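Local coordinates for protein viral CASP8 and FADD-like apoptosis regulator (Molluscum contagiosum virus subtype 1, PDB 2F1S) that blocks death-receptor-induced apoptosis by interfering with caspase-8 recruitment and activation at the death-inducing signalling complex, and also suppresses host NF-kappa-B activation, at residues 104-109 against 170-175. Residues are numbered along the deposited sequence; the frame is centred on the assembly and turned at random.
Sequences VCVGEE and LDLCQQ
Glu109 and Gln175 reach for each other with matching torsions: in each, CG stands anti to the carbonyl carbon (chi1 -64° and -70°) and the chain runs on extended, which brings carboxylate and amide together from opposite directions, their planes well out of parallel. Gln175 NE2 donates an almost straight hydrogen bond to Glu109 OE2 (3.0 Å). The acceptor lies in the amide plane, whereas the donor meets the syn side of OE2 from 26° out of the carboxylate plane. Two waters extend this link. One donates to Glu109 OE1 and to Asp171 OD2 and so sits between two carboxylates; the salt bridge from Arg169 to OD2 of Asp171 probably eases the repulsion between them. The other donates to Gln175 OE1 at 2.7 Å and, weakly, to Glu109 OE2. Below the polar layer, Leu172 lays CD2 over one face of the Glu109 carboxylate, 3.5 Å from its CD, and thus backs the acid with a methyl group. Its other branch, CD1, makes a looser apolar contact with CG1 of Val106 (4.3 Å), while CG2 of Val106 lies 4.0 Å from Gln175 OE1. A few methyl contacts thus accompany a water-bridged polar link, joining the C-terminal end of helix 98-107 and the turn after it to the first turns of helix 170-185, the first and last helices of the second death effector domain. Arg169 also binds the backbone O of Glu109; deeper in the helical bundle, Leu172 rests on Leu164 of helix 158-166 and Val106 on Phe139 of helix 139-148.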
loop_
_atom_site.group_PDB
_atom_site.type_symbol
_atom_site.label_atom_id
_atom_site.label_comp_id
_atom_site.label_asym_id
_atom_site.label_seq_id
_atom_site.Cartn_x
_atom_site.Cartn_y
_atom_site.Cartn_z
ATOM N N VAL A 104 -3.243 -1.151 -0.388
ATOM C CA VAL A 104 -3.079 -1.504 1.018
ATOM C C VAL A 104 -4.430 -1.736 1.675
ATOM O O VAL A 104 -4.634 -2.742 2.376
ATOM C CB VAL A 104 -2.341 -0.395 1.748
ATOM C CG1 VAL A 104 -2.421 -0.663 3.257
ATOM C CG2 VAL A 104 -0.920 -0.356 1.300
ATOM N N CYS A 105 -5.380 -0.842 1.413
ATOM C CA CYS A 105 -6.692 -0.981 2.051
ATOM C C CYS A 105 -7.419 -2.249 1.622
ATOM O O CYS A 105 -7.978 -2.960 2.462
ATOM C CB CYS A 105 -7.511 0.270 1.763
ATOM S SG CYS A 105 -6.880 1.758 2.640
ATOM N N VAL A 106 -7.389 -2.557 0.330
ATOM C CA VAL A 106 -8.023 -3.768 -0.145
ATOM C C VAL A 106 -7.364 -5.008 0.473
ATOM O O VAL A 106 -8.044 -5.985 0.880
ATOM C CB VAL A 106 -7.992 -3.794 -1.713
ATOM C CG1 VAL A 106 -8.315 -5.200 -2.218
ATOM C CG2 VAL A 106 -9.027 -2.800 -2.231
ATOM N N GLY A 107 -6.021 -5.005 0.533
ATOM C CA GLY A 107 -5.332 -6.122 1.157
ATOM C C GLY A 107 -5.767 -6.394 2.573
ATOM O O GLY A 107 -5.762 -7.556 3.005
ATOM N N GLU A 108 -6.133 -5.351 3.314
ATOM C CA GLU A 108 -6.547 -5.563 4.704
ATOM C C GLU A 108 -7.970 -6.052 4.816
ATOM O O GLU A 108 -8.463 -6.299 5.936
ATOM C CB GLU A 108 -6.399 -4.272 5.510
ATOM C CG GLU A 108 -4.987 -3.759 5.579
ATOM C CD GLU A 108 -4.065 -4.786 6.223
ATOM O OE1 GLU A 108 -4.306 -5.127 7.410
ATOM O OE2 GLU A 108 -3.138 -5.298 5.575
ATOM N N GLU A 109 -8.655 -6.167 3.687
ATOM C CA GLU A 109 -10.014 -6.723 3.667
ATOM C C GLU A 109 -10.040 -8.193 3.278
ATOM O O GLU A 109 -11.117 -8.762 3.090
ATOM C CB GLU A 109 -10.881 -5.952 2.698
ATOM C CG GLU A 109 -11.087 -4.492 3.111
ATOM C CD GLU A 109 -12.190 -3.773 2.295
ATOM O OE1 GLU A 109 -13.390 -4.165 2.372
ATOM O OE2 GLU A 109 -11.856 -2.804 1.571
ATOM N N LEU A 170 -17.073 -9.341 -4.892
ATOM C CA LEU A 170 -17.541 -8.315 -5.785
ATOM C C LEU A 170 -17.414 -6.908 -5.194
ATOM O O LEU A 170 -17.296 -5.935 -5.943
ATOM C CB LEU A 170 -18.998 -8.637 -6.230
ATOM C CG LEU A 170 -19.051 -9.610 -7.437
ATOM C CD1 LEU A 170 -18.237 -10.856 -7.199
ATOM C CD2 LEU A 170 -20.489 -9.965 -7.799
ATOM N N ASP A 171 -17.425 -6.774 -3.881
ATOM C CA ASP A 171 -17.217 -5.510 -3.196
ATOM C C ASP A 171 -15.790 -4.981 -3.493
ATOM O O ASP A 171 -15.609 -3.798 -3.804
ATOM C CB ASP A 171 -17.428 -5.675 -1.649
ATOM C CG ASP A 171 -16.541 -6.720 -1.009
ATOM O OD1 ASP A 171 -16.352 -7.800 -1.583
ATOM O OD2 ASP A 171 -16.060 -6.400 0.089
ATOM N N LEU A 172 -14.801 -5.858 -3.397
ATOM C CA LEU A 172 -13.404 -5.467 -3.643
ATOM C C LEU A 172 -13.187 -5.258 -5.115
ATOM O O LEU A 172 -12.517 -4.321 -5.500
ATOM C CB LEU A 172 -12.475 -6.548 -3.099
ATOM C CG LEU A 172 -12.625 -6.746 -1.588
ATOM C CD1 LEU A 172 -11.602 -7.797 -1.140
ATOM C CD2 LEU A 172 -12.461 -5.462 -0.787
ATOM N N CYS A 173 -13.771 -6.106 -5.957
ATOM C CA CYS A 173 -13.689 -5.919 -7.394
ATOM C C CYS A 173 -14.209 -4.530 -7.764
ATOM O O CYS A 173 -13.553 -3.823 -8.546
ATOM C CB CYS A 173 -14.523 -7.006 -8.106
ATOM S SG CYS A 173 -14.639 -6.832 -9.885
ATOM N N GLN A 174 -15.366 -4.157 -7.206
ATOM C CA GLN A 174 -15.927 -2.875 -7.537
ATOM C C GLN A 174 -15.026 -1.730 -7.111
ATOM O O GLN A 174 -14.951 -0.723 -7.811
ATOM C CB GLN A 174 -17.315 -2.752 -6.916
ATOM C CG GLN A 174 -17.993 -1.387 -7.215
ATOM C CD GLN A 174 -19.450 -1.344 -6.780
ATOM O OE1 GLN A 174 -20.155 -2.368 -6.779
ATOM N NE2 GLN A 174 -19.921 -0.152 -6.441
ATOM N N GLN A 175 -14.345 -1.824 -5.963
ATOM C CA GLN A 175 -13.437 -0.752 -5.599
ATOM C C GLN A 175 -12.367 -0.577 -6.652
ATOM O O GLN A 175 -11.968 0.541 -6.953
ATOM C CB GLN A 175 -12.802 -1.069 -4.239
ATOM C CG GLN A 175 -13.752 -0.976 -3.064
ATOM C CD GLN A 175 -12.955 -1.141 -1.791
ATOM O OE1 GLN A 175 -12.043 -0.348 -1.527
ATOM N NE2 GLN A 175 -13.293 -2.159 -0.992
HETATM O O HOH W 1 -15.300 -3.773 0.398
HETATM O O HOH W 2 -10.428 0.150 0.516
#